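Local coordinates for protein transcriptional regulator (Streptococcus thermophilus LMD-9, PDB 5JUF) that probably activates competence genes as the DNA-binding quorum sensor of the ComRS cell-to-cell communication system, responding to a signalling peptide through its tetratricopeptide-type domain, at residues 89-94 and 243-248; 165-170 and 210-215; 232-237 and 247-252; 255-260 and 268-273; 272-277 and 288-293. All coordinates share one frame; numbering follows the deposited sequence.

Contact 1 of 5, residues 89-94 and 243-248; sequences PTYRNP and YSYKPS. With SO4 (sulfate ion), chain B.
The side chains of Tyr91 and Tyr245 cross at about a right angle, the nearest ring atoms being CE1 of each, 4.0 Å apart. Tyr91 CG lies beside its backbone N (chi1 -58°), which takes the ring toward Ser244. At the edge of the Tyr91 ring, close to its plane, sits Ser244 OG, 3.6 Å from Tyr91 CE1. Pro89 from Tyr91's own loop covers one face of that ring with CB, near the rim, and the same atom is 3.3 Å from Tyr245 OH. The contact lies at the surface of the helical, tetratricopeptide-type domain, where a type I' turn from Thr90 to Asn93, before helix 94-111, faces the 3-10 turn that leads into helix 246-260. Thr90 OG1 accepts a hydrogen bond from the backbone N of Arg92, forming an ST turn. Polar linkage across the gap runs through a water, 2.9 Å from Tyr245 OH, which accepts from Tyr91 N and donates to sulfate O4. That sulfate, probably from the crystallisation liquor, also takes a hydrogen bond from Thr90 N to its O4 (3.1 Å, 160° at the hydrogen) and one from Lys100. The Tyr245 ring also meets that of Phe207, planes about 15° apart.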
# COMPACT_ATOMS: atom_id res chain seq x y z
N PRO A 89 7.63 -1.06 13.16
CA PRO A 89 8.66 -1.48 12.21
C PRO A 89 9.22 -2.86 12.57
O PRO A 89 9.49 -3.15 13.73
CB PRO A 89 9.73 -0.40 12.35
CG PRO A 89 9.63 0.01 13.79
CD PRO A 89 8.17 -0.13 14.18
N THR A 90 9.38 -3.69 11.55
CA THR A 90 9.94 -5.02 11.77
C THR A 90 11.46 -4.99 11.81
O THR A 90 12.06 -5.82 12.51
CB THR A 90 9.52 -5.98 10.68
OG1 THR A 90 10.16 -5.60 9.45
CG2 THR A 90 8.01 -5.96 10.50
N TYR A 91 12.09 -4.09 11.06
CA TYR A 91 13.54 -4.05 10.91
C TYR A 91 14.09 -5.38 10.39
O TYR A 91 15.22 -5.75 10.71
CB TYR A 91 14.24 -3.68 12.22
CG TYR A 91 13.82 -2.36 12.82
CD1 TYR A 91 14.00 -1.17 12.12
CD2 TYR A 91 13.29 -2.30 14.09
CE1 TYR A 91 13.63 0.05 12.68
CE2 TYR A 91 12.93 -1.09 14.66
CZ TYR A 91 13.10 0.07 13.95
OH TYR A 91 12.73 1.27 14.53
N ARG A 92 13.28 -6.11 9.63
CA ARG A 92 13.67 -7.42 9.10
C ARG A 92 13.97 -8.43 10.21
O ARG A 92 14.55 -9.48 9.95
CB ARG A 92 14.86 -7.30 8.14
CG ARG A 92 14.56 -6.60 6.81
CD ARG A 92 15.86 -6.28 6.07
NE ARG A 92 16.31 -4.91 6.30
CZ ARG A 92 17.57 -4.50 6.24
NH1 ARG A 92 18.54 -5.36 5.97
NH2 ARG A 92 17.87 -3.23 6.47
N ASN A 93 13.57 -8.12 11.44
CA ASN A 93 13.73 -9.03 12.57
C ASN A 93 12.62 -10.07 12.52
O ASN A 93 11.44 -9.70 12.62
CB ASN A 93 13.69 -8.23 13.88
CG ASN A 93 13.87 -9.09 15.13
OD1 ASN A 93 13.56 -10.29 15.15
ND2 ASN A 93 14.36 -8.47 16.19
N PRO A 94 12.94 -11.36 12.36
CA PRO A 94 11.86 -12.37 12.22
C PRO A 94 10.89 -12.39 13.39
O PRO A 94 9.69 -12.60 13.18
CB PRO A 94 12.64 -13.69 12.11
CG PRO A 94 14.00 -13.29 11.63
CD PRO A 94 14.28 -11.95 12.24
N TYR A 243 14.38 8.46 11.42
CA TYR A 243 15.83 8.54 11.26
C TYR A 243 16.49 7.18 11.10
O TYR A 243 17.53 7.09 10.45
CB TYR A 243 16.43 9.34 12.42
CG TYR A 243 16.21 10.82 12.21
CD1 TYR A 243 16.51 11.41 10.98
CD2 TYR A 243 15.65 11.62 13.19
CE1 TYR A 243 16.29 12.75 10.74
CE2 TYR A 243 15.43 12.97 12.97
CZ TYR A 243 15.75 13.53 11.74
OH TYR A 243 15.53 14.87 11.50
N SER A 244 15.91 6.11 11.65
CA SER A 244 16.54 4.80 11.50
C SER A 244 16.52 4.33 10.04
O SER A 244 17.27 3.40 9.70
CB SER A 244 15.86 3.77 12.40
OG SER A 244 14.54 3.51 11.97
N TYR A 245 15.71 4.95 9.18
CA TYR A 245 15.66 4.59 7.77
C TYR A 245 16.60 5.44 6.92
O TYR A 245 16.76 5.16 5.73
CB TYR A 245 14.24 4.73 7.23
CG TYR A 245 13.27 3.73 7.83
CD1 TYR A 245 13.74 2.59 8.49
CD2 TYR A 245 11.89 3.93 7.76
CE1 TYR A 245 12.87 1.67 9.05
CE2 TYR A 245 11.01 3.01 8.32
CZ TYR A 245 11.51 1.88 8.97
OH TYR A 245 10.65 0.96 9.52
N LYS A 246 17.21 6.46 7.51
CA LYS A 246 18.08 7.32 6.71
C LYS A 246 19.30 6.60 6.17
O LYS A 246 19.66 6.86 5.01
CB LYS A 246 18.48 8.56 7.52
CG LYS A 246 19.02 9.70 6.68
CD LYS A 246 18.96 11.02 7.45
CE LYS A 246 19.24 12.22 6.54
NZ LYS A 246 19.70 13.41 7.36
N PRO A 247 20.00 5.73 6.93
CA PRO A 247 21.15 5.04 6.32
C PRO A 247 20.77 4.30 5.04
O PRO A 247 21.56 4.33 4.09
CB PRO A 247 21.62 4.09 7.43
CG PRO A 247 21.26 4.80 8.71
CD PRO A 247 19.89 5.42 8.37
N SER A 248 19.58 3.70 4.98
CA SER A 248 19.19 2.96 3.77
C SER A 248 19.07 3.89 2.57
O SER A 248 19.31 3.47 1.43
CB SER A 248 17.88 2.19 4.00
OG SER A 248 16.74 3.05 4.07
S SO4 B . 8.05 -3.19 7.84
O1 SO4 B . 9.23 -4.06 7.82
O2 SO4 B . 8.06 -2.37 6.63
O3 SO4 B . 6.84 -4.00 7.90
O4 SO4 B . 8.11 -2.32 9.02
O HOH W 1 10.99 -1.92 9.28

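Contact 2 of 5, residues 165-170 and 210-215; sequences VIDYYF and LMAIAA
Two helices of the superhelical array typical of tetratricopeptide domains meet here, helix 160-173 and helix 200-219. Their short segments run nearly the same way, with 22° between the N-to-C directions and a closest axial approach of 10.1 Å, so this is a near-parallel pairing of helices that are not consecutive in the chain; helix 181-192 comes between them in sequence. Phe170 carries the contact from the first helix. Its CG stands anti to the carbonyl carbon (chi1 -65°), which directs the ring toward helix 200-219, and the ring reaches two neighbouring residues there. Near its base, CD2 of Phe170 packs on the methyl CB of Ala212 at 3.7 Å; the CA atoms of Phe170 and Ala212, 6.7 Å apart, are the nearest across the segments. The outer part of the ring lies against Ile213, whose side chain also touches Ile188 of helix 181-192 and Val229 of helix 226-240. The carbonyl oxygen of Ile166, one turn earlier, lies over one face of the Phe170 ring, offset toward the rim. At the far end of the ring, Phe170 CZ comes within 3.4 Å of Ile213 CG1, with CE2 of the same ring at 3.5 Å from that methylene.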
# COMPACT_ATOMS: atom_id res chain seq x y z
N VAL A 165 -2.28 -0.59 -1.95
CA VAL A 165 -2.56 -1.30 -3.21
C VAL A 165 -1.37 -1.17 -4.15
O VAL A 165 -0.91 -2.15 -4.74
CB VAL A 165 -3.86 -0.76 -3.84
CG1 VAL A 165 -4.06 -1.34 -5.24
CG2 VAL A 165 -5.07 -1.11 -2.94
N ILE A 166 -0.79 0.03 -4.22
CA ILE A 166 0.38 0.26 -5.07
C ILE A 166 1.57 -0.57 -4.60
O ILE A 166 2.35 -1.10 -5.41
CB ILE A 166 0.69 1.76 -5.13
CG1 ILE A 166 -0.34 2.47 -6.04
CG2 ILE A 166 2.14 2.03 -5.61
CD1 ILE A 166 -0.24 3.97 -5.98
N ASP A 167 1.74 -0.69 -3.27
CA ASP A 167 2.79 -1.56 -2.73
C ASP A 167 2.57 -3.01 -3.16
O ASP A 167 3.53 -3.72 -3.49
CB ASP A 167 2.81 -1.45 -1.20
CG ASP A 167 4.13 -1.94 -0.57
OD1 ASP A 167 5.15 -2.09 -1.27
OD2 ASP A 167 4.14 -2.13 0.66
N TYR A 168 1.31 -3.48 -3.19
CA TYR A 168 1.07 -4.85 -3.64
C TYR A 168 1.35 -5.01 -5.13
O TYR A 168 1.79 -6.08 -5.56
CB TYR A 168 -0.37 -5.25 -3.31
CG TYR A 168 -0.61 -6.74 -3.20
CD1 TYR A 168 0.20 -7.52 -2.38
CD2 TYR A 168 -1.65 -7.36 -3.87
CE1 TYR A 168 -0.02 -8.89 -2.24
CE2 TYR A 168 -1.89 -8.74 -3.73
CZ TYR A 168 -1.06 -9.50 -2.92
OH TYR A 168 -1.27 -10.86 -2.76
N TYR A 169 1.11 -3.96 -5.92
CA TYR A 169 1.53 -3.95 -7.32
C TYR A 169 3.05 -4.09 -7.45
O TYR A 169 3.54 -4.92 -8.23
CB TYR A 169 1.03 -2.66 -7.99
CG TYR A 169 1.76 -2.24 -9.26
CD1 TYR A 169 1.76 -3.04 -10.40
CD2 TYR A 169 2.42 -1.02 -9.31
CE1 TYR A 169 2.41 -2.63 -11.56
CE2 TYR A 169 3.08 -0.61 -10.48
CZ TYR A 169 3.06 -1.43 -11.60
OH TYR A 169 3.70 -1.03 -12.75
N PHE A 170 3.81 -3.32 -6.67
CA PHE A 170 5.27 -3.49 -6.70
C PHE A 170 5.68 -4.91 -6.29
O PHE A 170 6.62 -5.48 -6.85
CB PHE A 170 5.94 -2.46 -5.78
CG PHE A 170 5.77 -1.04 -6.23
CD1 PHE A 170 5.62 -0.73 -7.58
CD2 PHE A 170 5.74 -0.00 -5.31
CE1 PHE A 170 5.46 0.58 -7.99
CE2 PHE A 170 5.57 1.31 -5.73
CZ PHE A 170 5.43 1.60 -7.06
N LEU A 210 8.46 4.26 -1.86
CA LEU A 210 9.63 4.84 -2.52
C LEU A 210 10.81 3.87 -2.52
O LEU A 210 11.54 3.77 -3.50
CB LEU A 210 10.02 6.18 -1.86
CG LEU A 210 8.99 7.32 -1.99
CD1 LEU A 210 9.27 8.46 -1.02
CD2 LEU A 210 8.93 7.84 -3.41
N MET A 211 11.00 3.13 -1.42
CA MET A 211 12.08 2.15 -1.35
C MET A 211 11.84 1.02 -2.34
O MET A 211 12.79 0.51 -2.96
CB MET A 211 12.21 1.57 0.06
CG MET A 211 12.62 2.55 1.15
SD MET A 211 14.22 3.33 0.90
CE MET A 211 15.22 1.90 0.48
N ALA A 212 10.59 0.59 -2.48
CA ALA A 212 10.27 -0.43 -3.48
C ALA A 212 10.56 0.07 -4.89
O ALA A 212 11.10 -0.67 -5.72
CB ALA A 212 8.80 -0.86 -3.35
N ILE A 213 10.23 1.34 -5.16
CA ILE A 213 10.52 1.91 -6.47
C ILE A 213 12.03 1.93 -6.72
O ILE A 213 12.51 1.55 -7.80
CB ILE A 213 9.93 3.33 -6.57
CG1 ILE A 213 8.40 3.26 -6.61
CG2 ILE A 213 10.52 4.08 -7.77
CD1 ILE A 213 7.74 4.60 -6.35
N ALA A 214 12.78 2.43 -5.75
CA ALA A 214 14.24 2.48 -5.90
C ALA A 214 14.81 1.09 -6.16
O ALA A 214 15.68 0.92 -7.03
CB ALA A 214 14.86 3.10 -4.64
N ALA A 215 14.35 0.08 -5.43
CA ALA A 215 14.89 -1.26 -5.60
C ALA A 215 14.57 -1.82 -6.98
O ALA A 215 15.42 -2.47 -7.60
CB ALA A 215 14.36 -2.19 -4.50

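Contact 3 of 5, residues 232-237 and 247-252; sequences KALAVI and PSVFVL
The close contacts between these segments are all apolar, and each involves Val249. Its two methyls divide the work. CG1, anti to the backbone N (chi1 -179°), is directed at Leu234, where it lies 3.6 Å from the CD2 methyl and 3.7 Å from the branching CG. CG2 serves the other side, 3.6 Å from Ile237 CD1 and 4.1 Å from Ala233 CB. Val249 therefore fits among three residues of helix 226-240: the Leu234 chain runs across it at a slant, whereas Ile237 and Val249 slide past each other in opposite directions.

The backbone arrangement is that of an antiparallel helical hairpin. Segments 232-237 and 247-252 have 168° between their N-to-C directions and axes 10.3 Å apart at closest approach, and the nearest CA atoms, of Leu234 and Val249, are 7.2 Å apart. Consecutive antiparallel helices of this kind are the building element of the tetratricopeptide-type domain. Further packing extends from both helices, with Ile237 touching Phe207 and Leu252 touching Met211 of helix 200-219, while Phe250 touches helix 264-280.

With methyl and methine groups as the partners, the contact rests on dispersion and on the burial of carbon surface, and depends on the fit of shapes more than on bond direction.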
# COMPACT_ATOMS: atom_id res chain seq x y z
N LYS A 232 12.75 12.55 -2.38
CA LYS A 232 11.45 12.46 -1.71
C LYS A 232 11.52 11.56 -0.48
O LYS A 232 10.84 11.83 0.52
CB LYS A 232 10.36 11.97 -2.66
CG LYS A 232 8.96 12.33 -2.15
CD LYS A 232 7.86 11.93 -3.09
CE LYS A 232 6.51 12.51 -2.65
NZ LYS A 232 6.34 13.98 -2.95
N ALA A 233 12.32 10.49 -0.52
CA ALA A 233 12.47 9.65 0.65
C ALA A 233 13.10 10.44 1.80
O ALA A 233 12.68 10.32 2.96
CB ALA A 233 13.32 8.42 0.31
N LEU A 234 14.10 11.27 1.50
CA LEU A 234 14.73 12.08 2.54
C LEU A 234 13.74 13.09 3.11
O LEU A 234 13.76 13.38 4.31
CB LEU A 234 15.96 12.80 1.98
CG LEU A 234 17.18 11.92 1.64
CD1 LEU A 234 18.20 12.75 0.89
CD2 LEU A 234 17.79 11.33 2.90
N ALA A 235 12.87 13.65 2.27
CA ALA A 235 11.88 14.60 2.75
C ALA A 235 10.86 13.92 3.67
O ALA A 235 10.47 14.49 4.70
CB ALA A 235 11.17 15.26 1.57
N VAL A 236 10.42 12.71 3.32
CA VAL A 236 9.56 11.94 4.22
C VAL A 236 10.27 11.68 5.54
O VAL A 236 9.68 11.84 6.62
CB VAL A 236 9.13 10.61 3.56
CG1 VAL A 236 8.41 9.73 4.56
CG2 VAL A 236 8.21 10.88 2.36
N ILE A 237 11.54 11.26 5.49
CA ILE A 237 12.28 11.01 6.73
C ILE A 237 12.28 12.25 7.60
O ILE A 237 12.11 12.16 8.82
CB ILE A 237 13.71 10.53 6.43
CG1 ILE A 237 13.69 9.08 5.92
CG2 ILE A 237 14.61 10.69 7.67
CD1 ILE A 237 15.02 8.64 5.37
N PRO A 247 20.00 5.73 6.93
CA PRO A 247 21.15 5.04 6.32
C PRO A 247 20.77 4.30 5.04
O PRO A 247 21.56 4.33 4.09
CB PRO A 247 21.62 4.09 7.43
CG PRO A 247 21.26 4.80 8.71
CD PRO A 247 19.89 5.42 8.37
N SER A 248 19.58 3.70 4.98
CA SER A 248 19.19 2.96 3.77
C SER A 248 19.07 3.89 2.57
O SER A 248 19.31 3.47 1.43
CB SER A 248 17.88 2.19 4.00
OG SER A 248 16.74 3.05 4.07
N VAL A 249 18.74 5.16 2.80
CA VAL A 249 18.66 6.11 1.70
C VAL A 249 20.05 6.52 1.22
O VAL A 249 20.28 6.65 0.02
CB VAL A 249 17.82 7.33 2.12
CG1 VAL A 249 17.70 8.33 0.95
CG2 VAL A 249 16.43 6.87 2.57
N PHE A 250 20.98 6.73 2.15
CA PHE A 250 22.36 6.97 1.76
C PHE A 250 22.91 5.80 0.96
O PHE A 250 23.68 5.99 0.01
CB PHE A 250 23.23 7.22 3.00
CG PHE A 250 23.09 8.60 3.58
CD1 PHE A 250 23.01 9.71 2.75
CD2 PHE A 250 23.05 8.79 4.95
CE1 PHE A 250 22.88 10.98 3.27
CE2 PHE A 250 22.92 10.06 5.49
CZ PHE A 250 22.84 11.16 4.65
N VAL A 251 22.53 4.57 1.33
CA VAL A 251 22.92 3.41 0.52
C VAL A 251 22.29 3.48 -0.87
O VAL A 251 22.92 3.07 -1.85
CB VAL A 251 22.57 2.11 1.26
CG1 VAL A 251 22.81 0.89 0.37
CG2 VAL A 251 23.40 1.99 2.57
N LEU A 252 21.07 4.01 -0.99
CA LEU A 252 20.50 4.18 -2.33
C LEU A 252 21.32 5.15 -3.17
O LEU A 252 21.55 4.92 -4.36
CB LEU A 252 19.05 4.66 -2.26
CG LEU A 252 18.01 3.68 -1.73
CD1 LEU A 252 16.63 4.35 -1.70
CD2 LEU A 252 17.99 2.38 -2.53

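Contact 4 of 5, residues 255-260 and 268-273; sequences KYELLH and AENYDK
This is a sparse, partly polar contact between consecutive helices near the C-terminal end of the tetratricopeptide-type domain, joining the last turns of helix 246-260 to helix 264-280. The evidence is a summed buried surface of 134 Å² and just two pairs of residues within 4.5 Å, with the nearest CA atoms, of Glu257 and Asn270, 8.6 Å apart.

In one pair, Glu257 and Asn270 cross at about a right angle, although their carboxylate and amide planes are only 4° apart. Direct contact is loose, Glu257 CG being 4.0 Å from Asn270 ND2, and a water completes the link: it accepts from Asn270 ND2 at 3.1 Å and donates to Glu257 OE2 at 3.3 Å. Asn270 ND2 also bonds to the carbonyl O of Glu266, one turn back in its own helix, which helps set the direction of the amide.

The second pair, Lys255 and Tyr271, meets without a hydrogen bond, NZ of Lys255 3.6 Å from OH of Tyr271. A bend at chi2 (-69°) carries the lysine chain toward the phenol. Their shared polar partner is Asp297, whose OD2 forms a salt bridge with Lys255 and a hydrogen bond with Tyr271.

Tyr271 reaches back to Val251 and Ala254 on helix 246-260, Lys255 touches Ile218 of helix 200-219, and Asp297 follows helix 284-296, so the contact lies where these helices come together.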
# COMPACT_ATOMS: atom_id res chain seq x y z
N LYS A 255 24.37 3.30 -4.46
CA LYS A 255 24.05 2.47 -5.62
C LYS A 255 23.96 3.32 -6.89
O LYS A 255 24.49 2.94 -7.94
CB LYS A 255 22.74 1.72 -5.41
CG LYS A 255 22.70 0.75 -4.23
CD LYS A 255 23.58 -0.47 -4.45
CE LYS A 255 23.26 -1.58 -3.45
NZ LYS A 255 24.24 -2.71 -3.56
N TYR A 256 23.28 4.47 -6.80
CA TYR A 256 23.16 5.36 -7.96
C TYR A 256 24.53 5.79 -8.46
O TYR A 256 24.82 5.72 -9.66
CB TYR A 256 22.31 6.57 -7.59
CG TYR A 256 22.30 7.67 -8.64
CD1 TYR A 256 21.40 7.64 -9.71
CD2 TYR A 256 23.19 8.73 -8.56
CE1 TYR A 256 21.39 8.65 -10.66
CE2 TYR A 256 23.19 9.74 -9.51
CZ TYR A 256 22.30 9.69 -10.55
OH TYR A 256 22.31 10.70 -11.49
N GLU A 257 25.41 6.23 -7.54
CA GLU A 257 26.75 6.64 -7.95
C GLU A 257 27.52 5.48 -8.55
O GLU A 257 28.25 5.65 -9.53
CB GLU A 257 27.51 7.23 -6.76
CG GLU A 257 26.95 8.55 -6.25
CD GLU A 257 27.15 9.70 -7.23
OE1 GLU A 257 27.92 9.54 -8.20
OE2 GLU A 257 26.53 10.77 -7.03
N LEU A 258 27.38 4.29 -7.96
CA LEU A 258 28.17 3.13 -8.37
C LEU A 258 27.66 2.53 -9.68
O LEU A 258 28.46 2.21 -10.57
CB LEU A 258 28.14 2.07 -7.27
CG LEU A 258 28.90 0.77 -7.52
CD1 LEU A 258 30.39 1.03 -7.63
CD2 LEU A 258 28.61 -0.25 -6.44
N LEU A 259 26.35 2.38 -9.83
CA LEU A 259 25.78 1.63 -10.94
C LEU A 259 25.43 2.51 -12.12
O LEU A 259 25.59 2.09 -13.27
CB LEU A 259 24.54 0.87 -10.47
CG LEU A 259 24.79 -0.13 -9.34
CD1 LEU A 259 23.47 -0.64 -8.79
CD2 LEU A 259 25.63 -1.29 -9.85
N HIS A 260 24.96 3.74 -11.88
CA HIS A 260 24.62 4.64 -12.97
C HIS A 260 25.74 5.62 -13.31
O HIS A 260 26.07 5.80 -14.48
CB HIS A 260 23.35 5.42 -12.65
CG HIS A 260 22.85 6.24 -13.79
ND1 HIS A 260 22.71 7.61 -13.73
CD2 HIS A 260 22.47 5.88 -15.05
CE1 HIS A 260 22.26 8.06 -14.89
NE2 HIS A 260 22.11 7.03 -15.70
N ALA A 268 31.50 5.18 -2.41
CA ALA A 268 32.11 4.87 -1.12
C ALA A 268 31.75 5.91 -0.07
O ALA A 268 31.47 5.56 1.08
CB ALA A 268 33.63 4.77 -1.28
N GLU A 269 31.77 7.19 -0.46
CA GLU A 269 31.45 8.26 0.47
C GLU A 269 30.01 8.16 0.97
O GLU A 269 29.73 8.42 2.15
CB GLU A 269 31.69 9.61 -0.19
CG GLU A 269 31.40 10.81 0.69
CD GLU A 269 32.23 10.81 1.97
OE1 GLU A 269 31.75 11.37 2.98
OE2 GLU A 269 33.35 10.26 1.97
N ASN A 270 29.07 7.80 0.09
CA ASN A 270 27.69 7.63 0.53
C ASN A 270 27.53 6.40 1.43
O ASN A 270 26.78 6.44 2.41
CB ASN A 270 26.74 7.54 -0.67
CG ASN A 270 26.40 8.90 -1.23
OD1 ASN A 270 25.61 9.64 -0.65
ND2 ASN A 270 27.02 9.24 -2.36
N TYR A 271 28.24 5.31 1.14
CA TYR A 271 28.28 4.19 2.08
C TYR A 271 28.82 4.64 3.44
O TYR A 271 28.27 4.27 4.48
CB TYR A 271 29.12 3.04 1.52
CG TYR A 271 28.32 1.93 0.84
CD1 TYR A 271 27.45 1.13 1.58
CD2 TYR A 271 28.46 1.68 -0.52
CE1 TYR A 271 26.72 0.12 0.97
CE2 TYR A 271 27.72 0.66 -1.14
CZ TYR A 271 26.86 -0.12 -0.38
OH TYR A 271 26.13 -1.13 -0.98
N ASP A 272 29.88 5.45 3.44
CA ASP A 272 30.44 5.91 4.71
C ASP A 272 29.45 6.77 5.49
O ASP A 272 29.37 6.68 6.72
CB ASP A 272 31.74 6.68 4.47
CG ASP A 272 32.88 5.78 4.05
OD1 ASP A 272 32.75 4.55 4.21
OD2 ASP A 272 33.90 6.31 3.56
N LYS A 273 28.67 7.62 4.80
CA LYS A 273 27.65 8.39 5.50
C LYS A 273 26.61 7.47 6.14
O LYS A 273 26.20 7.69 7.28
CB LYS A 273 26.98 9.38 4.55
CG LYS A 273 27.87 10.53 4.09
CD LYS A 273 27.13 11.43 3.11
CE LYS A 273 28.04 12.52 2.54
NZ LYS A 273 27.31 13.39 1.57
O HOH W 2 26.63 11.85 -3.95

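Contact 5 of 5, residues 272-277 and 288-293; sequences DKAIVF and ESIKAG
Segments 272-277 and 288-293 run antiparallel, at 163° between their N-to-C directions, with axes 9.1 Å apart at closest approach and the CA atoms of Ile275 and Ile290 only 6.3 Å from each other. The two isoleucines slide past one another in opposite directions: the CG1 methylene of Ile275 meets the CG2 methyl of Ile290 at 3.6 Å. That methyl is placed by the torsion about CA-CB, which puts CG2 of Ile290 anti to its backbone N and CG1 anti to the carbonyl carbon (chi1 -63°). Both branches of Ile290 turn to the Ala274 methyl from the same side, CG2 and CD1 each 3.9 Å from Ala274 CB.

On the flank, Ile275 and Lys291 cross at about a right angle. Ile275 CD1 is 3.6 Å from Lys291 CG, so the aliphatic part of the lysine packs on the isoleucine. Beyond it the chain bends at chi3 (60°) and leads away from helix 264-280, to a salt bridge within its own helix: Lys291 NZ to Glu288 OE2, 2.9 Å, met on the syn side of the carboxylate.

The pair forms an antiparallel helical hairpin at the C-terminal end of the modelled chain, consistent with the tetratricopeptide-type family, and helix 246-260 lies against it through Phe250 on Ala274 and Pro247 on Ile290. Lys291 thus serves two chemistries at once, its methylenes extending the hydrophobic seam while its ammonium pairs with Glu288 one turn back, which would offset its charge.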
# COMPACT_ATOMS: atom_id res chain seq x y z
N ASP A 272 29.88 5.45 3.44
CA ASP A 272 30.44 5.91 4.71
C ASP A 272 29.45 6.77 5.49
O ASP A 272 29.37 6.68 6.72
CB ASP A 272 31.74 6.68 4.47
CG ASP A 272 32.88 5.78 4.05
OD1 ASP A 272 32.75 4.55 4.21
OD2 ASP A 272 33.90 6.31 3.56
N LYS A 273 28.67 7.62 4.80
CA LYS A 273 27.65 8.39 5.50
C LYS A 273 26.61 7.47 6.14
O LYS A 273 26.20 7.69 7.28
CB LYS A 273 26.98 9.38 4.55
CG LYS A 273 27.87 10.53 4.09
CD LYS A 273 27.13 11.43 3.11
CE LYS A 273 28.04 12.52 2.54
NZ LYS A 273 27.31 13.39 1.57
N ALA A 274 26.19 6.43 5.42
CA ALA A 274 25.23 5.48 5.98
C ALA A 274 25.81 4.78 7.21
O ALA A 274 25.12 4.62 8.22
CB ALA A 274 24.82 4.45 4.93
N ILE A 275 27.07 4.36 7.12
CA ILE A 275 27.72 3.63 8.20
C ILE A 275 27.85 4.52 9.44
O ILE A 275 27.55 4.10 10.56
CB ILE A 275 29.08 3.09 7.74
CG1 ILE A 275 28.89 2.01 6.67
CG2 ILE A 275 29.90 2.59 8.93
CD1 ILE A 275 30.17 1.66 5.88
N VAL A 276 28.33 5.75 9.25
CA VAL A 276 28.48 6.66 10.38
C VAL A 276 27.13 6.92 11.03
O VAL A 276 27.00 6.90 12.26
CB VAL A 276 29.16 7.97 9.94
CG1 VAL A 276 29.02 9.02 11.03
CG2 VAL A 276 30.64 7.74 9.63
N PHE A 277 26.09 7.12 10.22
CA PHE A 277 24.75 7.36 10.76
C PHE A 277 24.26 6.17 11.57
O PHE A 277 23.80 6.32 12.71
CB PHE A 277 23.77 7.69 9.63
CG PHE A 277 22.53 8.44 10.08
CD1 PHE A 277 21.51 7.79 10.77
CD2 PHE A 277 22.37 9.79 9.78
CE1 PHE A 277 20.35 8.48 11.17
CE2 PHE A 277 21.22 10.49 10.19
CZ PHE A 277 20.22 9.84 10.88
N GLU A 288 26.70 -3.10 10.66
CA GLU A 288 27.47 -4.20 10.06
C GLU A 288 26.87 -4.66 8.75
O GLU A 288 27.60 -5.09 7.84
CB GLU A 288 27.56 -5.36 11.04
CG GLU A 288 28.34 -5.01 12.27
CD GLU A 288 29.72 -4.46 11.94
OE1 GLU A 288 30.42 -5.05 11.08
OE2 GLU A 288 30.11 -3.44 12.54
N SER A 289 25.54 -4.58 8.62
CA SER A 289 24.89 -4.95 7.37
C SER A 289 25.28 -4.00 6.25
O SER A 289 25.49 -4.42 5.10
CB SER A 289 23.38 -4.98 7.57
OG SER A 289 22.71 -5.29 6.36
N ILE A 290 25.42 -2.71 6.56
CA ILE A 290 25.82 -1.74 5.54
C ILE A 290 27.30 -1.89 5.21
O ILE A 290 27.71 -1.79 4.04
CB ILE A 290 25.46 -0.31 6.01
CG1 ILE A 290 23.95 -0.20 6.16
CG2 ILE A 290 25.96 0.71 5.01
CD1 ILE A 290 23.46 1.15 6.62
N LYS A 291 28.13 -2.15 6.22
CA LYS A 291 29.55 -2.38 5.97
C LYS A 291 29.76 -3.59 5.07
O LYS A 291 30.62 -3.57 4.19
CB LYS A 291 30.28 -2.54 7.30
CG LYS A 291 30.46 -1.22 8.04
CD LYS A 291 30.73 -1.41 9.53
CE LYS A 291 31.97 -2.20 9.77
NZ LYS A 291 32.34 -2.15 11.23
N ALA A 292 28.96 -4.64 5.26
CA ALA A 292 28.99 -5.79 4.35
C ALA A 292 28.59 -5.38 2.94
O ALA A 292 29.20 -5.84 1.96
CB ALA A 292 28.07 -6.89 4.87
N GLY A 293 27.56 -4.54 2.81
CA GLY A 293 27.17 -4.09 1.48
C GLY A 293 28.27 -3.31 0.78
O GLY A 293 28.55 -3.54 -0.40

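How the contacts relate
From the N terminus, contact 1 opens in the loop after helix 76-86 and closes a span of 148 residues at the start of helix 246-260. Contact 2 is nested within that span, joining helices 160-173 and 200-219. Contact 3 also begins inside it and ends on the same helix 246-260, sharing Pro247 and Ser248 with contact 1. Contacts 4 and 5 follow in series, linking 246-260 to 264-280 and 264-280 to 284-296, and share Asp272 and Lys273. Leu210 packs on Ala233, joining contacts 2 and 3, while Val251 of contact 3 meets Ala274 of contact 5. Helix 246-260 thus connects the early loop with the C-terminal helices.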